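Side-chain contacts in uncharacterized SnoaL-like Protein (Agrobacterium tumefaciens str. C58, PDB 3DXO), which is of unknown function but, as a SnoaL-like member of the NTF2-like clan, is a putative isomerase: residues Q10-A15 / D99-N104; E19-R24 / A58-P63; H26-A31 / G50-I55. All blocks are in the same frame, centred on the assembly; numbering follows the deposited sequence. Where two conformers were deposited one is given.

Overall arrangement
The three contacts are enclosed one within another along the chain: interaction 1 joins the outermost pair of segments, interaction 2 lies between them, and interaction 3 is innermost. Interaction 1 seats helix 3-17 against strand 93-103 of the curved mixed sheet. Interactions 2 and 3 both join helix 21-31 to helix 47-61, one at a solvent-facing end and the other deeper inside. The centre of interaction 1 is about 17 Å from that of interaction 2 and about 11 Å from that of interaction 3; interactions 2 and 3 are also about 11 Å apart. Together they illustrate how an NTF2-like fold packs three helices with its sheet into one compact unit.

Interaction 1 of 3, residues Q10-A15 / D99-N104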
loop_
_atom_site.group_PDB
_atom_site.type_symbol
_atom_site.label_atom_id
_atom_site.label_comp_id
_atom_site.label_asym_id
_atom_site.label_seq_id
_atom_site.Cartn_x
_atom_site.Cartn_y
_atom_site.Cartn_z
ATOM N N GLN B 10 2.327 9.714 -12.429
ATOM C CA GLN B 10 2.891 9.937 -13.772
ATOM C C GLN B 10 4.379 10.047 -13.790
ATOM O O GLN B 10 4.985 9.501 -14.672
ATOM C CB GLN B 10 2.319 11.188 -14.415
ATOM C CG GLN B 10 0.864 11.034 -14.784
ATOM C CD GLN B 10 0.226 12.333 -15.108
ATOM O OE1 GLN B 10 0.686 13.379 -14.679
ATOM N NE2 GLN B 10 -0.855 12.283 -15.861
ATOM N N THR B 11 4.955 10.778 -12.839
ATOM C CA THR B 11 6.415 10.941 -12.715
ATOM C C THR B 11 7.055 9.587 -12.429
ATOM O O THR B 11 8.110 9.254 -12.976
ATOM C CB THR B 11 6.773 11.914 -11.562
ATOM O OG1 THR B 11 6.281 13.221 -11.869
ATOM C CG2 THR B 11 8.264 11.975 -11.348
ATOM N N TYR B 12 6.407 8.808 -11.566
ATOM C CA TYR B 12 6.908 7.483 -11.233
ATOM C C TYR B 12 6.934 6.589 -12.497
ATOM O O TYR B 12 7.987 6.040 -12.841
ATOM C CB TYR B 12 6.066 6.864 -10.107
ATOM C CG TYR B 12 6.393 5.430 -9.794
ATOM C CD1 TYR B 12 5.792 4.411 -10.500
ATOM C CD2 TYR B 12 7.317 5.090 -8.809
ATOM C CE1 TYR B 12 6.086 3.104 -10.243
ATOM C CE2 TYR B 12 7.624 3.775 -8.542
ATOM C CZ TYR B 12 6.991 2.786 -9.262
ATOM O OH TYR B 12 7.248 1.446 -9.030
ATOM N N LEU B 13 5.794 6.476 -13.190
ATOM C CA LEU B 13 5.707 5.626 -14.379
ATOM C C LEU B 13 6.602 6.111 -15.529
ATOM O O LEU B 13 7.109 5.298 -16.307
ATOM C CB LEU B 13 4.249 5.493 -14.848
ATOM C CG LEU B 13 3.303 4.632 -13.969
ATOM C CD1 LEU B 13 1.843 4.650 -14.502
ATOM C CD2 LEU B 13 3.805 3.191 -13.821
ATOM N N ALA B 14 6.800 7.424 -15.629
ATOM C CA ALA B 14 7.663 8.018 -16.666
ATOM C C ALA B 14 9.086 7.450 -16.569
ATOM O O ALA B 14 9.731 7.171 -17.599
ATOM C CB ALA B 14 7.700 9.504 -16.536
ATOM N N ALA B 15 9.559 7.275 -15.335
ATOM C CA ALA B 15 10.864 6.717 -15.099
ATOM C C ALA B 15 10.871 5.273 -15.561
ATOM O O ALA B 15 11.819 4.873 -16.184
ATOM C CB ALA B 15 11.255 6.825 -13.628
ATOM N N ASP B 99 0.964 0.232 -6.384
ATOM C CA ASP B 99 2.049 0.730 -5.551
ATOM C C ASP B 99 1.594 1.764 -4.532
ATOM O O ASP B 99 0.618 2.504 -4.751
ATOM C CB ASP B 99 3.112 1.432 -6.405
ATOM C CG ASP B 99 3.725 0.539 -7.449
ATOM O OD1 ASP B 99 4.602 -0.299 -7.120
ATOM O OD2 ASP B 99 3.365 0.747 -8.630
ATOM N N VAL B 100 2.337 1.819 -3.426
ATOM C CA VAL B 100 2.156 2.846 -2.418
ATOM C C VAL B 100 3.495 3.577 -2.401
ATOM O O VAL B 100 4.516 2.962 -2.154
ATOM C CB VAL B 100 1.774 2.279 -1.062
ATOM C CG1 VAL B 100 1.624 3.421 -0.028
ATOM C CG2 VAL B 100 0.476 1.526 -1.212
ATOM N N VAL B 101 3.462 4.878 -2.690
ATOM C CA VAL B 101 4.650 5.725 -2.754
ATOM C C VAL B 101 4.639 6.775 -1.627
ATOM O O VAL B 101 3.596 7.313 -1.305
ATOM C CB VAL B 101 4.693 6.431 -4.130
ATOM C CG1 VAL B 101 5.873 7.384 -4.229
ATOM C CG2 VAL B 101 4.752 5.402 -5.225
ATOM N N SER B 102 5.791 7.059 -1.030
ATOM C CA SER B 102 5.886 8.042 0.042
ATOM C C SER B 102 6.843 9.141 -0.370
ATOM O O SER B 102 7.927 8.875 -0.898
ATOM C CB SER B 102 6.460 7.430 1.313
ATOM O OG SER B 102 5.953 6.139 1.544
ATOM N N LEU B 103 6.452 10.375 -0.105
ATOM C CA LEU B 103 7.292 11.513 -0.369
ATOM C C LEU B 103 7.913 11.943 0.935
ATOM O O LEU B 103 7.284 11.833 1.977
ATOM C CB LEU B 103 6.472 12.642 -0.997
ATOM C CG LEU B 103 6.496 12.697 -2.529
ATOM C CD1 LEU B 103 6.290 11.333 -3.225
ATOM C CD2 LEU B 103 5.511 13.699 -3.022
ATOM N N ASN B 104 9.160 12.391 0.898
ATOM C CA ASN B 104 9.793 12.914 2.098
ATOM C C ASN B 104 9.364 14.378 2.215
ATOM O O ASN B 104 8.668 14.884 1.338
ATOM C CB ASN B 104 11.316 12.733 2.069
ATOM C CG ASN B 104 11.979 13.414 0.876
ATOM O OD1 ASN B 104 11.405 14.306 0.249
ATOM N ND2 ASN B 104 13.201 12.987 0.563
#
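Tyr12 and Val101 mark the closest backbone approach of helix segment 10-15 to strand segment 99-104, their CA atoms 8.9 Å apart. That spacing leaves room for a side chain to stand between helix and sheet, and a tyrosine fills it. With CG anti to the backbone N (chi1 173°), Tyr12 sends its ring from the helix toward Asp99 and Val101, alternate strand residues on one face of the sheet. The ring approaches Val101 obliquely, with Tyr12 CD2 4.4 Å from Val101 CG2, a loose apolar contact. Farther along the ring Asp99 crosses it at about a right angle, and the carboxylate and ring planes are turned 50° apart. The phenol oxygen Tyr12 OH is 3.7 Å from Asp99 OD1, while Asp99 OD2 sits 3.9 Å from Tyr12 CE1. Neither approach is a hydrogen bond. The polar ends are engaged elsewhere: Asp99 OD2 accepts from Trp84 NE1, and Tyr12 OH has a weak hydrogen bond to a bound di(hydroxyethyl)ether, probably carried over from crystallisation. Trp16 and Phe82 also meet the tyrosine ring, adding aromatic neighbours. Such a helix lying against a curved sheet is characteristic of NTF2-like folds, which commonly enclose a pocket there; the bound ether is consistent with one, although it does not identify a substrate. The chemistry thus pairs van der Waals packing along the ring with a polar neighbourhood at its phenol end, where Tyr12 and Asp99 lie close without being bonded to each other.

Interaction 2 of 3, residues E19-R24 / A58-P63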
loop_
_atom_site.group_PDB
_atom_site.type_symbol
_atom_site.label_atom_id
_atom_site.label_comp_id
_atom_site.label_asym_id
_atom_site.label_seq_id
_atom_site.Cartn_x
_atom_site.Cartn_y
_atom_site.Cartn_z
ATOM N N GLU B 19 12.982 4.851 -22.127
ATOM C CA GLU B 19 13.757 3.990 -23.006
ATOM C C GLU B 19 15.285 4.127 -22.813
ATOM O O GLU B 19 15.999 3.147 -22.788
ATOM C CB GLU B 19 13.296 4.337 -24.425
ATOM C CG GLU B 19 13.947 3.653 -25.524
ATOM C CD GLU B 19 15.209 4.350 -26.013
ATOM O OE1 GLU B 19 15.273 5.590 -26.117
ATOM O OE2 GLU B 19 16.147 3.599 -26.345
ATOM N N ASP B 20 15.771 5.351 -22.652
ATOM C CA ASP B 20 17.208 5.618 -22.522
ATOM C C ASP B 20 17.652 5.507 -21.076
ATOM O O ASP B 20 17.046 6.110 -20.190
ATOM C CB ASP B 20 17.506 6.999 -23.008
ATOM C CG ASP B 20 18.952 7.232 -23.185
ATOM O OD1 ASP B 20 19.548 6.621 -24.083
ATOM O OD2 ASP B 20 19.494 8.078 -22.479
ATOM N N ASN B 21 18.708 4.751 -20.821
ATOM C CA ASN B 21 19.209 4.549 -19.459
ATOM C C ASN B 21 19.708 5.880 -18.838
ATOM O O ASN B 21 19.469 6.160 -17.666
ATOM C CB ASN B 21 20.288 3.431 -19.415
ATOM C CG ASN B 21 19.713 1.994 -19.694
ATOM O OD1 ASN B 21 18.641 1.608 -19.190
ATOM N ND2 ASN B 21 20.464 1.194 -20.467
ATOM N N GLU B 22 20.394 6.700 -19.620
ATOM C CA GLU B 22 20.872 7.979 -19.114
ATOM C C GLU B 22 19.769 8.921 -18.722
ATOM O O GLU B 22 19.815 9.500 -17.661
ATOM C CB GLU B 22 21.656 8.672 -20.174
ATOM C CG GLU B 22 23.044 8.237 -20.236
ATOM C CD GLU B 22 23.940 9.374 -19.853
ATOM O OE1 GLU B 22 23.525 10.557 -20.110
ATOM O OE2 GLU B 22 25.064 9.088 -19.334
ATOM N N ARG B 23 18.786 9.102 -19.586
ATOM C CA ARG B 23 17.691 9.971 -19.246
ATOM C C ARG B 23 17.011 9.506 -17.977
ATOM O O ARG B 23 16.606 10.332 -17.150
ATOM C CB ARG B 23 16.695 10.047 -20.375
ATOM C CG ARG B 23 17.261 10.789 -21.551
ATOM C CD ARG B 23 16.220 10.982 -22.630
ATOM N NE ARG B 23 16.775 11.746 -23.754
ATOM C CZ ARG B 23 16.078 12.222 -24.787
ATOM N NH1 ARG B 23 14.750 12.115 -24.824
ATOM N NH2 ARG B 23 16.697 12.902 -25.732
ATOM N N ARG B 24 16.932 8.191 -17.798
ATOM C CA ARG B 24 16.321 7.632 -16.611
ATOM C C ARG B 24 17.100 7.953 -15.344
ATOM O O ARG B 24 16.488 8.202 -14.311
ATOM C CB ARG B 24 16.221 6.166 -16.778
ATOM C CG ARG B 24 15.127 5.510 -15.950
ATOM C CD ARG B 24 15.091 3.994 -16.240
ATOM N NE ARG B 24 15.581 3.822 -17.612
ATOM C CZ ARG B 24 15.645 2.701 -18.268
ATOM N NH1 ARG B 24 15.212 1.656 -17.704
ATOM N NH2 ARG B 24 16.100 2.644 -19.496
ATOM N N ALA B 58 15.233 -4.719 -14.885
ATOM C CA ALA B 58 13.844 -5.141 -15.088
ATOM C C ALA B 58 13.451 -5.058 -16.563
ATOM O O ALA B 58 12.918 -6.001 -17.155
ATOM C CB ALA B 58 12.913 -4.273 -14.239
ATOM N N ARG B 59 13.753 -3.918 -17.154
ATOM C CA ARG B 59 13.439 -3.685 -18.550
ATOM C C ARG B 59 14.214 -4.546 -19.492
ATOM O O ARG B 59 13.672 -4.935 -20.517
ATOM C CB ARG B 59 13.626 -2.223 -18.902
ATOM C CG ARG B 59 12.518 -1.350 -18.275
ATOM C CD ARG B 59 12.820 0.087 -18.443
ATOM N NE ARG B 59 13.093 0.397 -19.845
ATOM C CZ ARG B 59 12.188 0.800 -20.736
ATOM N NH1 ARG B 59 10.934 1.026 -20.395
ATOM N NH2 ARG B 59 12.565 1.012 -21.984
ATOM N N GLN B 60 15.460 -4.868 -19.163
ATOM C CA GLN B 60 16.227 -5.780 -20.007
ATOM C C GLN B 60 15.588 -7.160 -20.032
ATOM O O GLN B 60 15.675 -7.848 -21.040
ATOM C CB GLN B 60 17.705 -5.812 -19.623
ATOM C CG GLN B 60 18.335 -4.451 -19.955
ATOM C CD GLN B 60 19.843 -4.327 -19.763
ATOM O OE1 GLN B 60 20.557 -5.295 -19.511
ATOM N NE2 GLN B 60 20.329 -3.114 -19.909
ATOM N N LYS B 61 14.912 -7.553 -18.956
ATOM C CA LYS B 61 14.206 -8.835 -18.941
ATOM C C LYS B 61 12.827 -8.774 -19.623
ATOM O O LYS B 61 12.288 -9.802 -20.009
ATOM C CB LYS B 61 14.023 -9.321 -17.526
ATOM C CG LYS B 61 15.335 -9.580 -16.817
ATOM C CD LYS B 61 15.071 -10.035 -15.374
ATOM C CE LYS B 61 16.339 -10.229 -14.586
ATOM N NZ LYS B 61 16.050 -10.778 -13.243
ATOM N N PHE B 62 12.258 -7.585 -19.770
ATOM C CA PHE B 62 10.956 -7.422 -20.420
ATOM C C PHE B 62 11.015 -6.354 -21.491
ATOM O O PHE B 62 10.309 -5.379 -21.399
ATOM C CB PHE B 62 9.894 -7.036 -19.383
ATOM C CG PHE B 62 9.490 -8.176 -18.465
ATOM C CD1 PHE B 62 10.283 -8.545 -17.397
ATOM C CD2 PHE B 62 8.264 -8.862 -18.669
ATOM C CE1 PHE B 62 9.865 -9.606 -16.521
ATOM C CE2 PHE B 62 7.840 -9.922 -17.833
ATOM C CZ PHE B 62 8.640 -10.306 -16.767
ATOM N N PRO B 63 11.806 -6.583 -22.538
ATOM C CA PRO B 63 11.993 -5.579 -23.583
ATOM C C PRO B 63 10.713 -5.342 -24.379
ATOM O O PRO B 63 10.009 -6.283 -24.697
ATOM C CB PRO B 63 13.117 -6.187 -24.457
ATOM C CG PRO B 63 13.033 -7.630 -24.240
ATOM C CD PRO B 63 12.534 -7.831 -22.834
#
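Glu19 and Arg59 have the nearest CA atoms of segments 19-24 and 58-63, 8.9 Å apart, where the start of helix 21-31 comes beside the end of helix 47-61. The first of these helices opens with a classic N-cap: Asp20 OD2 accepts from Arg23 N over 3.1 Å, with an angle of 159° at the hydrogen. The backbone NH meets that oxygen on its anti side, slightly out of the carboxylate plane. In this helical layer of an NTF2-like fold, the link across the helices is carried mainly by long arginine side chains. Arg59 reaches toward the capped turn and bends at chi3 (53°), which turns its guanidinium group toward the backbone of Glu19. Arg59 NH2 lies 3.4 Å from Glu19 CA, and Glu19 N sits over one face of the guanidinium group. The carboxylate of Glu19 is not engaged with it, since Glu19 OE2 remains 6.2 Å from Arg59 NH2; Arg59 NH1 instead donates to the backbone oxygen of Trp16, the strongest polar partner of this side chain. Arg24 enters from the next turn and meets the bend of Arg59 obliquely, their guanidinium planes 83° apart and therefore unable to stack face to face. Two donors confront each other here, Arg24 NH1 and Arg59 NE, and form no hydrogen bond. Their like charges would be expected to work against this approach, although its precise closeness should not be pressed at this resolution. Arg24 is buried, whereas Glu19 and Gln60 border solvent. On the inner side of the junction, Arg24 NH1 packs against the methyl carbon Ile55 CG2.

Interaction 3 of 3, residues H26-A31 / G50-I55; sequences HLVGQA and GIAAMI
Val28 is the residue of helix segment 26-31 that touches segment 50-55, and its contacts are apolar. Its CG1 stands anti to the backbone N (chi1 168°), which leaves CG2 beside that nitrogen and directed at two residues of the opposing helix. From Val28 CG2 it is 4.4 Å to Ala52 CB, and the same methyl comes equally near Ala52 CA, so it rests against the backbone as well as the side chain. Ile55, three residues further on, supplies the end of its longer branch: Ile55 CD1 also lies 4.4 Å from Val28 CG2. The other methyl of the valine leans toward Ile51, with Val28 CG1 4.5 Å from Ile51 CG2, at the margin of contact. Ala52 and Ile55 thus receive the branched side chain, with Ile51 at the edge of the patch. The small side chain of Ala52 is consistent with the close approach of the helices, Val28 CA and Ala52 CA being 6.4 Å apart.

Hydrogen bonding plays its part within each helix, not between them. Gln30 N donates to His26 O over 3.0 Å on one side, and Ile55 N to Ile51 O over 2.9 Å on the other; these regular i to i+4 bonds satisfy backbone groups and leave the interface to van der Waals packing.

The surroundings extend this packing into the core of the NTF2-like fold. Ile51 reaches Thr36 and Tyr38 of strand 36-39, Ile55 meets Trp16 of helix 3-17, and Ala31 touches Thr11 of that same helix. Helix 21-31 and helix 47-61 therefore pack together while helix 3-17 contacts both, and strand 36-39 lies against the second.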
loop_
_atom_site.group_PDB
_atom_site.type_symbol
_atom_site.label_atom_id
_atom_site.label_comp_id
_atom_site.label_asym_id
_atom_site.label_seq_id
_atom_site.Cartn_x
_atom_site.Cartn_y
_atom_site.Cartn_z
ATOM N N HIS B 26 18.757 10.606 -14.760
ATOM C CA HIS B 26 18.352 12.009 -14.594
ATOM C C HIS B 26 16.959 12.091 -13.971
ATOM O O HIS B 26 16.709 12.850 -13.077
ATOM C CB HIS B 26 18.402 12.762 -15.956
ATOM C CG HIS B 26 17.565 14.010 -16.010
ATOM N ND1 HIS B 26 17.950 15.201 -15.428
ATOM C CD2 HIS B 26 16.366 14.250 -16.594
ATOM C CE1 HIS B 26 17.014 16.109 -15.628
ATOM N NE2 HIS B 26 16.046 15.560 -16.340
ATOM N N LEU B 27 16.038 11.285 -14.468
ATOM C CA LEU B 27 14.665 11.308 -13.955
ATOM C C LEU B 27 14.583 10.832 -12.493
ATOM O O LEU B 27 13.932 11.470 -11.682
ATOM C CB LEU B 27 13.721 10.448 -14.823
ATOM C CG LEU B 27 13.425 10.834 -16.285
ATOM C CD1 LEU B 27 12.539 9.808 -17.004
ATOM C CD2 LEU B 27 12.815 12.222 -16.330
ATOM N N VAL B 28 15.233 9.705 -12.181
ATOM C CA VAL B 28 15.306 9.159 -10.813
ATOM C C VAL B 28 16.049 10.177 -9.923
ATOM O O VAL B 28 15.619 10.464 -8.801
ATOM C CB VAL B 28 16.027 7.789 -10.768
ATOM C CG1 VAL B 28 16.356 7.371 -9.320
ATOM C CG2 VAL B 28 15.216 6.734 -11.490
ATOM N N GLY B 29 17.144 10.747 -10.433
ATOM C CA GLY B 29 17.845 11.802 -9.718
ATOM C C GLY B 29 16.863 12.886 -9.277
ATOM O O GLY B 29 16.865 13.268 -8.122
ATOM N N GLN B 30 15.983 13.341 -10.163
ATOM C CA GLN B 30 15.067 14.436 -9.840
ATOM C C GLN B 30 13.945 14.013 -8.883
ATOM O O GLN B 30 13.737 14.633 -7.830
ATOM C CB GLN B 30 14.457 15.033 -11.114
ATOM C CG GLN B 30 15.453 15.595 -12.150
ATOM C CD GLN B 30 16.212 16.841 -11.691
ATOM O OE1 GLN B 30 17.399 16.986 -11.995
ATOM N NE2 GLN B 30 15.539 17.744 -10.971
ATOM N N ALA B 31 13.242 12.941 -9.230
ATOM C CA ALA B 31 12.076 12.488 -8.455
ATOM C C ALA B 31 12.393 11.734 -7.161
ATOM O O ALA B 31 11.685 11.877 -6.160
ATOM C CB ALA B 31 11.162 11.616 -9.338
ATOM N N GLY B 50 20.877 2.681 -7.270
ATOM C CA GLY B 50 20.303 1.343 -7.177
ATOM C C GLY B 50 18.958 1.163 -7.842
ATOM O O GLY B 50 18.728 0.152 -8.515
ATOM N N ILE B 51 18.071 2.137 -7.643
ATOM C CA ILE B 51 16.753 2.089 -8.249
ATOM C C ILE B 51 16.866 2.263 -9.758
ATOM O O ILE B 51 16.216 1.541 -10.522
ATOM C CB ILE B 51 15.810 3.085 -7.597
ATOM C CG1 ILE B 51 15.392 2.487 -6.245
ATOM C CG2 ILE B 51 14.627 3.303 -8.468
ATOM C CD1 ILE B 51 14.508 3.349 -5.420
ATOM N N ALA B 52 17.714 3.189 -10.197
ATOM C CA ALA B 52 17.975 3.349 -11.643
ATOM C C ALA B 52 18.485 2.005 -12.233
ATOM O O ALA B 52 17.996 1.554 -13.281
ATOM C CB ALA B 52 18.978 4.493 -11.905
ATOM N N ALA B 53 19.426 1.364 -11.533
ATOM C CA ALA B 53 19.989 0.076 -11.978
ATOM C C ALA B 53 18.883 -0.997 -12.003
ATOM O O ALA B 53 18.680 -1.677 -13.010
ATOM C CB ALA B 53 21.162 -0.346 -11.107
HETATM N N MSE B 54 18.132 -1.094 -10.909
HETATM C CA MSE B 54 17.018 -2.038 -10.810
HETATM C C MSE B 54 16.043 -1.915 -11.987
HETATM O O MSE B 54 15.724 -2.910 -12.620
HETATM C CB MSE B 54 16.273 -1.804 -9.503
HETATM C CG MSE B 54 15.296 -2.861 -9.110
HETATM SE SE MSE B 54 14.223 -2.184 -7.668
HETATM C CE MSE B 54 13.248 -0.921 -8.637
ATOM N N ILE B 55 15.592 -0.699 -12.282
ATOM C CA ILE B 55 14.651 -0.483 -13.376
ATOM C C ILE B 55 15.255 -0.924 -14.702
ATOM O O ILE B 55 14.611 -1.545 -15.512
ATOM C CB ILE B 55 14.213 0.995 -13.479
ATOM C CG1 ILE B 55 13.428 1.409 -12.220
ATOM C CG2 ILE B 55 13.344 1.205 -14.754
ATOM C CD1 ILE B 55 13.223 2.897 -12.040
#